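Local coordinates for oligopeptide-binding protein appA (Bacillus subtilis, PDB 1XOC) that binds oligopeptides outside the cell and hands them to an ABC permease for uptake, in a system that can replace Opp in sporulation and competence, at residues 240-245 with 492-497; 267-272 with 484-489; 288-293 with 333-338; 298-303 with 374-379; 364-369 with 414-419. One frame throughout, in Å; residues are numbered along the deposited sequence.

Contact 1 (240-245 with 492-497). With ZN (zinc ion), chain E.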
# COMPACT_ATOMS: atom_id res chain seq x y z
N PHE A 240 4.83 -17.75 -0.81
CA PHE A 240 5.38 -16.74 -1.71
C PHE A 240 4.36 -16.35 -2.77
O PHE A 240 3.64 -17.21 -3.27
CB PHE A 240 6.67 -17.27 -2.38
CG PHE A 240 7.42 -16.22 -3.15
CD1 PHE A 240 7.81 -15.06 -2.52
CD2 PHE A 240 7.64 -16.35 -4.50
CE1 PHE A 240 8.48 -14.07 -3.24
CE2 PHE A 240 8.30 -15.33 -5.23
CZ PHE A 240 8.70 -14.22 -4.60
N ASN A 241 4.35 -15.06 -3.15
CA ASN A 241 3.58 -14.55 -4.28
C ASN A 241 4.39 -14.74 -5.55
O ASN A 241 5.28 -13.94 -5.87
CB ASN A 241 3.27 -13.07 -4.07
CG ASN A 241 2.26 -12.51 -5.08
OD1 ASN A 241 1.83 -13.18 -6.03
ND2 ASN A 241 1.89 -11.25 -4.86
N VAL A 242 4.11 -15.82 -6.25
CA VAL A 242 4.86 -16.19 -7.44
C VAL A 242 4.53 -15.28 -8.61
O VAL A 242 3.36 -15.13 -8.96
CB VAL A 242 4.52 -17.65 -7.86
CG1 VAL A 242 5.26 -18.04 -9.12
CG2 VAL A 242 4.78 -18.60 -6.70
N PRO A 243 5.55 -14.72 -9.27
CA PRO A 243 5.28 -13.96 -10.51
C PRO A 243 4.53 -14.79 -11.54
O PRO A 243 4.80 -15.97 -11.69
CB PRO A 243 6.69 -13.66 -11.04
CG PRO A 243 7.55 -13.65 -9.84
CD PRO A 243 6.99 -14.71 -8.94
N ALA A 244 3.62 -14.16 -12.28
CA ALA A 244 2.82 -14.91 -13.28
C ALA A 244 3.64 -15.69 -14.29
O ALA A 244 3.25 -16.79 -14.70
CB ALA A 244 1.89 -13.97 -14.02
N THR A 245 4.78 -15.13 -14.71
CA THR A 245 5.63 -15.78 -15.68
C THR A 245 6.22 -17.09 -15.16
O THR A 245 6.59 -17.95 -15.95
CB THR A 245 6.78 -14.83 -16.14
OG1 THR A 245 7.49 -14.34 -15.02
CG2 THR A 245 6.22 -13.64 -16.90
N HIS A 492 -0.60 -14.67 -7.01
CA HIS A 492 -0.47 -16.12 -7.18
C HIS A 492 0.22 -16.67 -5.95
O HIS A 492 1.46 -16.75 -5.89
CB HIS A 492 0.34 -16.43 -8.43
CG HIS A 492 -0.26 -15.86 -9.68
ND1 HIS A 492 -0.01 -14.58 -10.10
CD2 HIS A 492 -1.12 -16.39 -10.59
CE1 HIS A 492 -0.66 -14.33 -11.22
NE2 HIS A 492 -1.34 -15.41 -11.54
N MET A 493 -0.57 -17.00 -4.94
CA MET A 493 -0.02 -17.32 -3.63
C MET A 493 0.28 -18.81 -3.51
O MET A 493 -0.64 -19.64 -3.43
CB MET A 493 -0.96 -16.86 -2.52
CG MET A 493 -1.43 -15.42 -2.69
SD MET A 493 -0.07 -14.26 -2.81
CE MET A 493 0.77 -14.60 -1.27
N ALA A 494 1.57 -19.14 -3.51
CA ALA A 494 2.04 -20.50 -3.27
C ALA A 494 2.16 -20.77 -1.78
O ALA A 494 2.66 -19.94 -1.06
CB ALA A 494 3.36 -20.71 -3.93
N MET A 495 1.68 -21.94 -1.35
CA MET A 495 1.63 -22.29 0.07
C MET A 495 1.70 -23.81 0.21
O MET A 495 1.48 -24.53 -0.76
CB MET A 495 0.35 -21.77 0.72
CG MET A 495 -0.89 -22.38 0.13
SD MET A 495 -2.35 -21.46 0.60
CE MET A 495 -2.16 -20.06 -0.45
N PRO A 496 2.00 -24.30 1.41
CA PRO A 496 2.06 -25.75 1.57
C PRO A 496 0.75 -26.44 1.20
O PRO A 496 -0.32 -25.91 1.50
CB PRO A 496 2.38 -25.92 3.06
CG PRO A 496 3.06 -24.67 3.44
CD PRO A 496 2.29 -23.62 2.67
N GLU A 497 0.81 -27.59 0.55
CA GLU A 497 -0.42 -28.23 0.06
C GLU A 497 -1.33 -28.64 1.22
O GLU A 497 -2.55 -28.71 1.06
CB GLU A 497 -0.15 -29.40 -0.88
CG GLU A 497 0.49 -30.62 -0.28
CD GLU A 497 0.79 -31.68 -1.33
OE1 GLU A 497 1.48 -32.68 -1.00
OE2 GLU A 497 0.33 -31.52 -2.49
ZN ZN E . -2.60 -15.68 -13.11
O HOH W 1 1.89 -12.90 -8.85
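Asn241 and Val242 grip the backbone of His492 from both ends: His492 N gives an almost straight bond (171°) to Asn241 OD1 at 3.0 Å, arriving from above the carboxamide plane, while His492 O receives Val242 N at 2.8 Å. CG of Asn241 stands anti to its own N (chi1 -170°), which brings the carboxamide over the neighbouring strand, beside the thioether of Met493, whose SD is 3.7 Å from Asn241 CG. The imidazole uses both nitrogens. ND1 donates in the ring plane to a water at 2.8 Å, which also lies close to Asn241 OD1 and Val242 O. His492 NE2 binds zinc at 2.0 Å. Ala244 lays its CA over one face of the His492 ring, with CB 3.8 Å from CE1. Phe240 and Ala494 form an antiparallel hydrogen-bonded pair that adds strand 240-241 to the long strand 483-496 of the mixed sheet. Val242 CG2 meets Ala494 CB at 3.8 Å. Asp304 supplies a second zinc ligand, and Asn241 also packs on an aromatic side chain of the bound peptide.

Contact 2 (267-272 with 484-489)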
# COMPACT_ATOMS: atom_id res chain seq x y z
N VAL A 267 -0.53 -0.91 -10.53
CA VAL A 267 0.86 -0.54 -10.79
C VAL A 267 0.80 0.62 -11.78
O VAL A 267 -0.09 0.65 -12.65
CB VAL A 267 1.66 -1.75 -11.30
CG1 VAL A 267 3.06 -1.37 -11.74
CG2 VAL A 267 1.71 -2.83 -10.20
N TYR A 268 1.73 1.55 -11.65
CA TYR A 268 1.67 2.82 -12.36
C TYR A 268 3.07 3.37 -12.55
O TYR A 268 4.01 2.92 -11.94
CB TYR A 268 0.82 3.82 -11.57
CG TYR A 268 1.39 4.23 -10.24
CD1 TYR A 268 1.18 3.49 -9.11
CD2 TYR A 268 2.17 5.36 -10.13
CE1 TYR A 268 1.71 3.87 -7.91
CE2 TYR A 268 2.71 5.74 -8.95
CZ TYR A 268 2.48 5.00 -7.83
OH TYR A 268 3.01 5.38 -6.64
N ILE A 269 3.19 4.37 -13.41
CA ILE A 269 4.34 5.24 -13.44
C ILE A 269 3.98 6.57 -12.83
O ILE A 269 3.07 7.23 -13.29
CB ILE A 269 4.85 5.46 -14.87
CG1 ILE A 269 5.08 4.14 -15.58
CG2 ILE A 269 6.11 6.33 -14.85
CD1 ILE A 269 5.39 4.28 -17.04
N GLY A 270 4.71 6.94 -11.80
CA GLY A 270 4.55 8.24 -11.19
C GLY A 270 5.47 9.27 -11.80
O GLY A 270 6.67 9.12 -11.75
N TRP A 271 4.88 10.32 -12.36
CA TRP A 271 5.64 11.40 -12.98
C TRP A 271 5.77 12.58 -12.01
O TRP A 271 4.80 13.24 -11.71
CB TRP A 271 4.92 11.88 -14.25
CG TRP A 271 4.57 10.82 -15.25
CD1 TRP A 271 3.33 10.41 -15.60
CD2 TRP A 271 5.48 10.09 -16.07
NE1 TRP A 271 3.40 9.44 -16.56
CE2 TRP A 271 4.72 9.23 -16.87
CE3 TRP A 271 6.86 10.07 -16.21
CZ2 TRP A 271 5.29 8.38 -17.80
CZ3 TRP A 271 7.42 9.22 -17.12
CH2 TRP A 271 6.64 8.39 -17.91
N ASN A 272 6.98 12.81 -11.50
CA ASN A 272 7.17 13.82 -10.46
C ASN A 272 7.07 15.22 -11.04
O ASN A 272 7.93 15.63 -11.80
CB ASN A 272 8.52 13.64 -9.77
CG ASN A 272 8.65 14.46 -8.51
OD1 ASN A 272 9.57 14.26 -7.72
ND2 ASN A 272 7.72 15.36 -8.30
N THR A 484 0.87 7.45 -15.32
CA THR A 484 0.49 6.50 -16.34
C THR A 484 0.06 5.24 -15.61
O THR A 484 0.86 4.56 -14.97
CB THR A 484 1.64 6.22 -17.34
OG1 THR A 484 1.92 7.41 -18.05
CG2 THR A 484 1.27 5.19 -18.31
N PHE A 485 -1.21 4.91 -15.71
CA PHE A 485 -1.72 3.73 -15.07
C PHE A 485 -1.30 2.54 -15.92
O PHE A 485 -1.46 2.58 -17.14
CB PHE A 485 -3.25 3.83 -14.91
CG PHE A 485 -3.65 4.95 -14.00
CD1 PHE A 485 -4.00 6.20 -14.53
CD2 PHE A 485 -3.62 4.80 -12.63
CE1 PHE A 485 -4.32 7.26 -13.69
CE2 PHE A 485 -3.95 5.84 -11.80
CZ PHE A 485 -4.30 7.08 -12.33
N LEU A 486 -0.74 1.49 -15.31
CA LEU A 486 -0.20 0.37 -16.08
C LEU A 486 -1.12 -0.85 -16.06
O LEU A 486 -1.62 -1.24 -17.11
CB LEU A 486 1.24 0.03 -15.64
CG LEU A 486 2.36 1.06 -15.94
CD1 LEU A 486 3.65 0.57 -15.30
CD2 LEU A 486 2.53 1.36 -17.42
N TYR A 487 -1.33 -1.47 -14.91
CA TYR A 487 -2.19 -2.64 -14.84
C TYR A 487 -2.73 -2.95 -13.45
O TYR A 487 -2.23 -2.45 -12.46
CB TYR A 487 -1.49 -3.88 -15.39
CG TYR A 487 -0.17 -4.17 -14.74
CD1 TYR A 487 0.97 -3.54 -15.17
CD2 TYR A 487 -0.06 -5.06 -13.69
CE1 TYR A 487 2.16 -3.77 -14.59
CE2 TYR A 487 1.16 -5.30 -13.10
CZ TYR A 487 2.27 -4.64 -13.56
OH TYR A 487 3.51 -4.84 -13.02
N TYR A 488 -3.76 -3.78 -13.41
CA TYR A 488 -4.27 -4.36 -12.17
C TYR A 488 -3.69 -5.76 -12.00
O TYR A 488 -3.99 -6.65 -12.80
CB TYR A 488 -5.80 -4.45 -12.22
CG TYR A 488 -6.46 -3.13 -12.48
CD1 TYR A 488 -6.30 -2.06 -11.61
CD2 TYR A 488 -7.30 -2.95 -13.58
CE1 TYR A 488 -6.90 -0.83 -11.86
CE2 TYR A 488 -7.91 -1.73 -13.83
CZ TYR A 488 -7.71 -0.67 -12.97
OH TYR A 488 -8.32 0.54 -13.24
N PRO A 489 -2.81 -5.96 -11.02
CA PRO A 489 -2.14 -7.24 -10.92
C PRO A 489 -2.94 -8.33 -10.25
O PRO A 489 -3.82 -8.04 -9.43
CB PRO A 489 -0.97 -6.94 -10.02
CG PRO A 489 -1.42 -5.85 -9.18
CD PRO A 489 -2.31 -5.02 -10.00
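Thr484 OG1 is held from two directions: the indole NE1 of Trp271 donates to it at 2.9 Å, nearly in the plane of the ring, and Thr288 OG1 is its second hydrogen-bond partner. A threonine suits this buried spot because one short side chain offers a hydroxyl to the indole and keeps a methyl that rests on the aliphatic part of Arg293. Ile269 steadies the indole by laying CG2 3.6 Å above one of its faces. The backbones beneath are paired as well, Ile269 N reaching Thr484 O at 2.8 Å. These are antiparallel neighbours in the mixed sheet that borders the bound peptide, and their ladder is interrupted by a classic beta bulge, in which Leu486 and Tyr487 both face Val267. Val267 O accordingly takes Leu486 N at 2.9 Å and, weakly, Tyr487 N at 3.3 Å, while Val267 N bonds to Tyr487 O at 3.0 Å. Past the bulge, CG of Tyr487 is tucked between its backbone N and carbonyl carbon (chi1 55°), which turns the phenol face under the branched Val267; Val267 CB lies 3.9 Å from the centroid of the Tyr487 ring, 19° off the normal, in a CH-pi contact. Leu486, the other bulge residue, also points toward the partner strand and packs its CD1 3.9 Å from Ile269 CG1. The bound peptide lies against both strands, Val267 meeting one of its aromatic side chains and Tyr487 its backbone.

Contact 3 (288-293 with 333-338); sequences TTALDR and KKAKQM
Two helices meet here, the C-terminal end of helix 281-289 resting on the flank of helix 332-341 through Thr289, Ala290 and Ala335. The alanines set the spacing: Ala290 CB and Ala335 CB touch at 3.8 Å, the latter methyl is equally near Ala290 N, and the CA atoms of Ala290 and Ala335 are only 5.4 Å apart. Methyl groups of this size let one backbone come down almost directly on the other. Thr289 flanks them with its own methyl: chi1 of -57° sets OG1 beside the backbone N and leaves CG2 anti to it, directed at the second helix, with Thr289 CG2 4.0 Å from Ala335 N and 4.2 Å from Lys334 CB. Its hydroxyl is satisfied within its own helix by Gln285 O, so that toward Met338 it makes a mere van der Waals contact, OG1 to SD at 4.0 Å, the two side chains meeting at about a right angle. The bend of Met338 at chi3 (79°) suits an unbranched, pliable chain lying against Gln285 and Ala286. The rest of Lys334 leads away, as fits an exposed lysine. Ala290 also packs on Leu384 and Ile387. Beyond it the chain turns sharply at Asp292, the centre of an inverse gamma turn, whose OD2 bonds to Ser295 N: an N-cap, the usual start of a helix, here opening helix 293-300 directly after the contact.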
# COMPACT_ATOMS: atom_id res chain seq x y z
N THR A 288 1.91 8.72 -21.85
CA THR A 288 1.02 7.58 -21.82
C THR A 288 0.72 7.09 -23.24
O THR A 288 0.74 5.88 -23.52
CB THR A 288 -0.29 7.95 -21.11
OG1 THR A 288 0.01 8.27 -19.74
CG2 THR A 288 -1.30 6.79 -21.17
N THR A 289 0.46 8.03 -24.14
CA THR A 289 0.10 7.69 -25.52
C THR A 289 1.26 6.99 -26.23
O THR A 289 1.04 6.23 -27.17
CB THR A 289 -0.30 8.97 -26.29
OG1 THR A 289 -1.37 9.60 -25.59
CG2 THR A 289 -0.77 8.67 -27.70
N ALA A 290 2.48 7.27 -25.79
CA ALA A 290 3.68 6.67 -26.40
C ALA A 290 3.94 5.24 -25.93
O ALA A 290 4.81 4.57 -26.49
CB ALA A 290 4.89 7.51 -26.08
N LEU A 291 3.24 4.81 -24.89
CA LEU A 291 3.49 3.51 -24.28
C LEU A 291 2.45 2.47 -24.68
O LEU A 291 1.24 2.66 -24.50
CB LEU A 291 3.60 3.63 -22.77
CG LEU A 291 4.73 4.51 -22.25
CD1 LEU A 291 4.58 4.81 -20.77
CD2 LEU A 291 6.10 3.89 -22.59
N ASP A 292 2.94 1.36 -25.21
CA ASP A 292 2.10 0.27 -25.66
C ASP A 292 1.79 -0.60 -24.44
O ASP A 292 2.42 -1.64 -24.22
CB ASP A 292 2.81 -0.53 -26.75
CG ASP A 292 1.90 -1.55 -27.42
OD1 ASP A 292 2.30 -2.07 -28.49
OD2 ASP A 292 0.81 -1.84 -26.87
N ARG A 293 0.84 -0.16 -23.64
CA ARG A 293 0.55 -0.83 -22.38
C ARG A 293 0.01 -2.26 -22.55
O ARG A 293 0.26 -3.14 -21.74
CB ARG A 293 -0.37 0.03 -21.51
CG ARG A 293 0.35 1.25 -20.91
CD ARG A 293 -0.57 2.12 -20.10
NE ARG A 293 -1.48 2.78 -20.99
CZ ARG A 293 -2.70 3.21 -20.68
NH1 ARG A 293 -3.23 3.03 -19.46
NH2 ARG A 293 -3.41 3.81 -21.61
N LYS A 333 2.70 8.04 -33.40
CA LYS A 333 2.75 9.30 -34.15
C LYS A 333 1.94 10.41 -33.47
O LYS A 333 2.32 11.58 -33.51
CB LYS A 333 2.41 9.14 -35.64
CG LYS A 333 1.15 8.36 -36.03
CD LYS A 333 1.45 7.51 -37.30
CE LYS A 333 0.20 7.16 -38.13
NZ LYS A 333 0.56 6.45 -39.42
N LYS A 334 0.85 10.05 -32.80
CA LYS A 334 0.11 11.04 -32.03
C LYS A 334 0.95 11.57 -30.87
O LYS A 334 0.91 12.76 -30.60
CB LYS A 334 -1.21 10.47 -31.51
CG LYS A 334 -2.12 11.53 -30.94
CD LYS A 334 -3.40 10.92 -30.44
CE LYS A 334 -4.24 11.95 -29.75
NZ LYS A 334 -4.55 13.05 -30.69
N ALA A 335 1.67 10.70 -30.16
CA ALA A 335 2.54 11.16 -29.08
C ALA A 335 3.59 12.16 -29.56
O ALA A 335 3.86 13.15 -28.89
CB ALA A 335 3.22 9.99 -28.41
N LYS A 336 4.18 11.87 -30.71
CA LYS A 336 5.16 12.75 -31.35
C LYS A 336 4.56 14.13 -31.61
O LYS A 336 5.19 15.16 -31.33
CB LYS A 336 5.66 12.15 -32.67
CG LYS A 336 6.60 10.98 -32.50
CD LYS A 336 7.03 10.40 -33.83
CE LYS A 336 7.99 9.23 -33.65
NZ LYS A 336 8.41 8.58 -34.91
N GLN A 337 3.34 14.13 -32.15
CA GLN A 337 2.63 15.36 -32.50
C GLN A 337 2.28 16.15 -31.25
O GLN A 337 2.48 17.35 -31.19
CB GLN A 337 1.37 15.01 -33.30
CG GLN A 337 0.48 16.19 -33.70
CD GLN A 337 1.17 17.24 -34.55
OE1 GLN A 337 2.12 16.94 -35.28
NE2 GLN A 337 0.67 18.48 -34.48
N MET A 338 1.78 15.46 -30.24
CA MET A 338 1.44 16.09 -28.96
C MET A 338 2.66 16.75 -28.32
O MET A 338 2.55 17.85 -27.79
CB MET A 338 0.85 15.06 -27.99
CG MET A 338 -0.54 14.59 -28.38
SD MET A 338 -1.01 13.15 -27.40
CE MET A 338 -1.48 13.94 -25.88

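Contact 4 (298-303 with 374-379); sequences SQVLDG and EDIAVV. With ZN (zinc ion), chain F; ZN (zinc ion), chain J.
Helix 293-300 brings its last turn against the side of helix 371-385, with Val300 CA 6.7 Å from Asp375 CA, and the chain then leaves the helix through Asp302 and Gly303, both at positive phi. Val300 is the wedge of the contact. Its CG1 presses on the methylene of Asp375, 3.7 Å from CB, and the Val300 side chain crosses that of Ile376 at about a right angle, CG1 to Ile376 CG1 at 4.2 Å. Its other methyl, CG2, reaches tip to tip toward Val379 CG2, also at 4.2 Å. Beta-branched side chains fit well here, because Val300, with CG1 anti to the backbone N (chi1 -173°), offers one methyl to each of two successive turns of the partner helix. At the solvent side the extended chain of Gln299 meets Val379 from the opposite direction, NE2 being 3.9 Å from Val379 CG2. Ile376 continues inward to Leu486 and Tyr487. The polar link is indirect: a water donates to Val300 O, a carbonyl at the end of the helix, at 3.0 Å, and to Asp375 OD1 at 2.8 Å. The same OD1 binds one zinc ion at 2.2 Å, while both carboxylate oxygens of Glu374 and two waters bind another. Asp375 divides its roles, with CB against Val300 and the carboxylate given to the zinc and the water; sharing OD1 between a metal and a water donor would probably keep that group ionised.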
# COMPACT_ATOMS: atom_id res chain seq x y z
N SER A 298 1.29 -8.16 -22.23
CA SER A 298 1.54 -9.39 -22.98
C SER A 298 2.96 -9.89 -22.81
O SER A 298 3.20 -11.09 -22.63
CB SER A 298 1.30 -9.16 -24.47
OG SER A 298 -0.04 -8.86 -24.67
N GLN A 299 3.90 -8.96 -22.84
CA GLN A 299 5.32 -9.24 -22.87
C GLN A 299 5.77 -9.58 -21.47
O GLN A 299 6.20 -10.70 -21.21
CB GLN A 299 6.04 -7.99 -23.42
CG GLN A 299 7.51 -8.09 -23.77
CD GLN A 299 8.03 -6.80 -24.41
OE1 GLN A 299 7.26 -5.92 -24.83
NE2 GLN A 299 9.34 -6.69 -24.50
N VAL A 300 5.59 -8.66 -20.55
CA VAL A 300 6.16 -8.76 -19.23
C VAL A 300 5.36 -9.64 -18.25
O VAL A 300 5.96 -10.28 -17.37
CB VAL A 300 6.38 -7.36 -18.63
CG1 VAL A 300 7.11 -7.47 -17.35
CG2 VAL A 300 7.18 -6.49 -19.61
N LEU A 301 4.03 -9.66 -18.37
CA LEU A 301 3.15 -10.45 -17.47
C LEU A 301 2.64 -11.74 -18.14
O LEU A 301 1.84 -12.49 -17.56
CB LEU A 301 1.91 -9.63 -17.02
CG LEU A 301 2.02 -8.41 -16.09
CD1 LEU A 301 2.85 -8.76 -14.89
CD2 LEU A 301 2.58 -7.20 -16.76
N ASP A 302 3.11 -12.02 -19.36
CA ASP A 302 2.61 -13.16 -20.13
C ASP A 302 1.07 -13.13 -20.22
O ASP A 302 0.41 -14.16 -20.17
CB ASP A 302 3.12 -14.48 -19.55
CG ASP A 302 4.59 -14.74 -19.88
OD1 ASP A 302 5.25 -13.85 -20.48
OD2 ASP A 302 5.10 -15.84 -19.53
N GLY A 303 0.53 -11.93 -20.35
CA GLY A 303 -0.90 -11.75 -20.52
C GLY A 303 -1.73 -11.88 -19.26
O GLY A 303 -2.95 -11.86 -19.32
N GLU A 374 11.30 -4.16 -13.10
CA GLU A 374 12.58 -3.93 -13.73
C GLU A 374 12.42 -4.06 -15.24
O GLU A 374 12.92 -3.23 -16.00
CB GLU A 374 13.66 -4.89 -13.17
CG GLU A 374 13.88 -4.75 -11.62
CD GLU A 374 14.78 -5.83 -11.03
OE1 GLU A 374 15.25 -6.68 -11.83
OE2 GLU A 374 15.06 -5.83 -9.79
N ASP A 375 11.75 -5.11 -15.70
CA ASP A 375 11.44 -5.28 -17.12
C ASP A 375 10.59 -4.14 -17.69
O ASP A 375 10.84 -3.65 -18.80
CB ASP A 375 10.69 -6.59 -17.35
CG ASP A 375 11.55 -7.82 -17.10
OD1 ASP A 375 11.02 -8.94 -17.05
OD2 ASP A 375 12.78 -7.67 -16.95
N ILE A 376 9.56 -3.74 -16.98
CA ILE A 376 8.77 -2.62 -17.45
C ILE A 376 9.61 -1.39 -17.65
O ILE A 376 9.42 -0.66 -18.62
CB ILE A 376 7.64 -2.30 -16.48
CG1 ILE A 376 6.61 -3.42 -16.50
CG2 ILE A 376 6.97 -0.96 -16.84
CD1 ILE A 376 5.57 -3.29 -15.43
N ALA A 377 10.55 -1.14 -16.73
CA ALA A 377 11.42 0.05 -16.85
C ALA A 377 12.26 0.05 -18.12
O ALA A 377 12.47 1.08 -18.79
CB ALA A 377 12.28 0.21 -15.64
N VAL A 378 12.74 -1.13 -18.48
CA VAL A 378 13.53 -1.30 -19.71
C VAL A 378 12.63 -1.13 -20.94
O VAL A 378 12.99 -0.48 -21.90
CB VAL A 378 14.22 -2.67 -19.72
CG1 VAL A 378 14.90 -2.90 -21.01
CG2 VAL A 378 15.21 -2.76 -18.52
N VAL A 379 11.40 -1.64 -20.88
CA VAL A 379 10.48 -1.49 -21.99
C VAL A 379 10.07 -0.02 -22.20
O VAL A 379 10.00 0.47 -23.33
CB VAL A 379 9.22 -2.38 -21.80
CG1 VAL A 379 8.18 -2.06 -22.87
CG2 VAL A 379 9.57 -3.87 -21.86
ZN ZN F . 16.39 -7.80 -10.28
ZN ZN J . 12.70 -10.37 -16.70
O HOH W 2 8.75 -10.35 -16.15
O HOH W 3 18.00 -6.48 -9.55
O HOH W 4 17.23 -8.92 -11.99

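Contact 5 (364-369 with 414-419); sequences LKTNQG and AMVMGW
The carboxamide of Asn367 is the flat group that reaches across, its OD1 coming 4.2 Å from Met417 CE as the two side chains cross at about a right angle. OD1 is hydrogen-bonded to Arg373 and ND2 to the backbone of the bound peptide, so the amide is gripped at both ends. On the far end of strand 414-420 the indole of Trp419 meets the ring of Tyr268, the planes nearly parallel at about 15°. Before these groups the two strands run parallel, joined by Lys365 N to Ala414 O at 3.1 Å and by Val416 N to Lys365 O at 2.9 Å, the latter nearly along the C=O axis. Thr366 adds a third link from its side chain: OG1, anti to its own N (chi1 -163°), donates to Val416 O at 2.8 Å, taking over where the strands begin to part. On the face beneath helix 371-385, Leu364 CD1 packs at 3.7 Å on the small Ala414 CB. The same Leu364 CD1 lies 4.0 Å from Val416 CG2. Met415 and Met417 serve the other face, against helix 398-405. Strands 358-367 and 390-396 are joined through helix 371-385 in a beta-alpha-beta crossover. Gly418 and Trp419 pair with the bound peptide as an antiparallel ladder, so the sheet continues into the ligand; recognition through backbone bonds is consistent with a protein that must accept peptides of varied sequence.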
# COMPACT_ATOMS: atom_id res chain seq x y z
N LEU A 364 14.33 6.79 -14.54
CA LEU A 364 13.19 6.00 -14.10
C LEU A 364 13.63 4.95 -13.08
O LEU A 364 14.36 3.99 -13.40
CB LEU A 364 12.55 5.31 -15.29
CG LEU A 364 11.28 4.47 -15.09
CD1 LEU A 364 10.11 5.29 -14.57
CD2 LEU A 364 10.87 3.80 -16.38
N LYS A 365 13.15 5.11 -11.84
CA LYS A 365 13.48 4.21 -10.75
C LYS A 365 12.42 3.14 -10.54
O LYS A 365 11.22 3.37 -10.80
CB LYS A 365 13.61 4.98 -9.43
CG LYS A 365 14.80 5.85 -9.30
CD LYS A 365 14.81 6.60 -7.97
CE LYS A 365 16.16 7.26 -7.78
NZ LYS A 365 16.23 8.15 -6.58
N THR A 366 12.83 1.98 -10.03
CA THR A 366 11.87 1.02 -9.47
C THR A 366 12.55 0.16 -8.43
O THR A 366 13.78 0.31 -8.23
CB THR A 366 11.21 0.13 -10.55
OG1 THR A 366 10.03 -0.48 -9.96
CG2 THR A 366 12.12 -0.94 -11.04
N ASN A 367 11.82 -0.74 -7.78
CA ASN A 367 12.37 -1.48 -6.65
C ASN A 367 13.09 -2.78 -6.99
O ASN A 367 12.56 -3.62 -7.72
CB ASN A 367 11.31 -1.74 -5.57
CG ASN A 367 10.05 -2.36 -6.11
OD1 ASN A 367 9.41 -1.79 -6.99
ND2 ASN A 367 9.69 -3.52 -5.57
N GLN A 368 14.31 -2.91 -6.45
CA GLN A 368 15.15 -4.13 -6.52
C GLN A 368 14.37 -5.38 -6.14
O GLN A 368 13.83 -5.47 -5.03
CB GLN A 368 16.37 -3.97 -5.60
CG GLN A 368 17.38 -5.12 -5.72
CD GLN A 368 18.52 -5.01 -4.72
OE1 GLN A 368 19.49 -5.77 -4.82
NE2 GLN A 368 18.43 -4.08 -3.77
N GLY A 369 14.33 -6.35 -7.05
CA GLY A 369 13.80 -7.65 -6.76
C GLY A 369 12.47 -7.90 -7.45
O GLY A 369 12.02 -9.05 -7.55
N ALA A 414 10.88 9.92 -12.10
CA ALA A 414 9.72 9.07 -12.37
C ALA A 414 9.97 7.73 -11.71
O ALA A 414 11.10 7.35 -11.49
CB ALA A 414 9.49 8.90 -13.86
N MET A 415 8.90 6.99 -11.39
CA MET A 415 9.09 5.66 -10.83
C MET A 415 8.03 4.70 -11.27
O MET A 415 6.89 5.09 -11.47
CB MET A 415 9.15 5.71 -9.32
CG MET A 415 7.87 6.11 -8.66
SD MET A 415 8.03 6.12 -6.87
CE MET A 415 6.50 6.97 -6.44
N VAL A 416 8.41 3.43 -11.42
CA VAL A 416 7.43 2.35 -11.61
C VAL A 416 7.10 1.81 -10.23
O VAL A 416 7.97 1.35 -9.52
CB VAL A 416 7.99 1.23 -12.51
CG1 VAL A 416 6.93 0.13 -12.67
CG2 VAL A 416 8.45 1.77 -13.86
N MET A 417 5.83 1.86 -9.83
CA MET A 417 5.48 1.66 -8.41
C MET A 417 4.09 1.10 -8.34
O MET A 417 3.39 1.11 -9.35
CB MET A 417 5.57 2.97 -7.66
CG MET A 417 5.45 2.95 -6.15
SD MET A 417 6.36 1.69 -5.29
CE MET A 417 8.02 1.96 -5.85
N GLY A 418 3.73 0.54 -7.19
CA GLY A 418 2.34 0.17 -6.97
C GLY A 418 1.74 0.72 -5.70
O GLY A 418 2.44 1.06 -4.76
N TRP A 419 0.41 0.76 -5.68
CA TRP A 419 -0.39 0.98 -4.45
C TRP A 419 -1.11 -0.29 -4.04
O TRP A 419 -1.71 -0.94 -4.87
CB TRP A 419 -1.46 2.06 -4.68
CG TRP A 419 -0.91 3.47 -4.70
CD1 TRP A 419 -0.93 4.35 -5.74
CD2 TRP A 419 -0.27 4.15 -3.61
NE1 TRP A 419 -0.32 5.53 -5.38
CE2 TRP A 419 0.11 5.43 -4.09
CE3 TRP A 419 0.03 3.81 -2.31
CZ2 TRP A 419 0.73 6.38 -3.28
CZ3 TRP A 419 0.67 4.75 -1.50
CH2 TRP A 419 1.03 6.00 -2.01

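Overall arrangement
Contacts 1, 2 and 5 belong to one mixed sheet: contacts 1 and 2 share strand 483-496, and contacts 2 and 5 join on neighbouring strands, with Tyr268 N bonded to Met417 O. Contact 2 and contact 5 lie deepest, their centres 13 Å from that of the chain and about 9 Å apart. Contacts 1, 2 and 5 all reach the bound peptide; contact 1 sits farther out, and zinc is bound at contacts 1 and 4. Contacts 3 and 4 are helix pairs outside the sheet, their centres about 18 Å apart, relying on methyl groups, contact 4 adding a water bridge to a carboxylate. Contact 4 bridges inward through Ile376 to contact 2 and, through Glu374, to Gly369 of contact 5, whereas contact 3 is outermost.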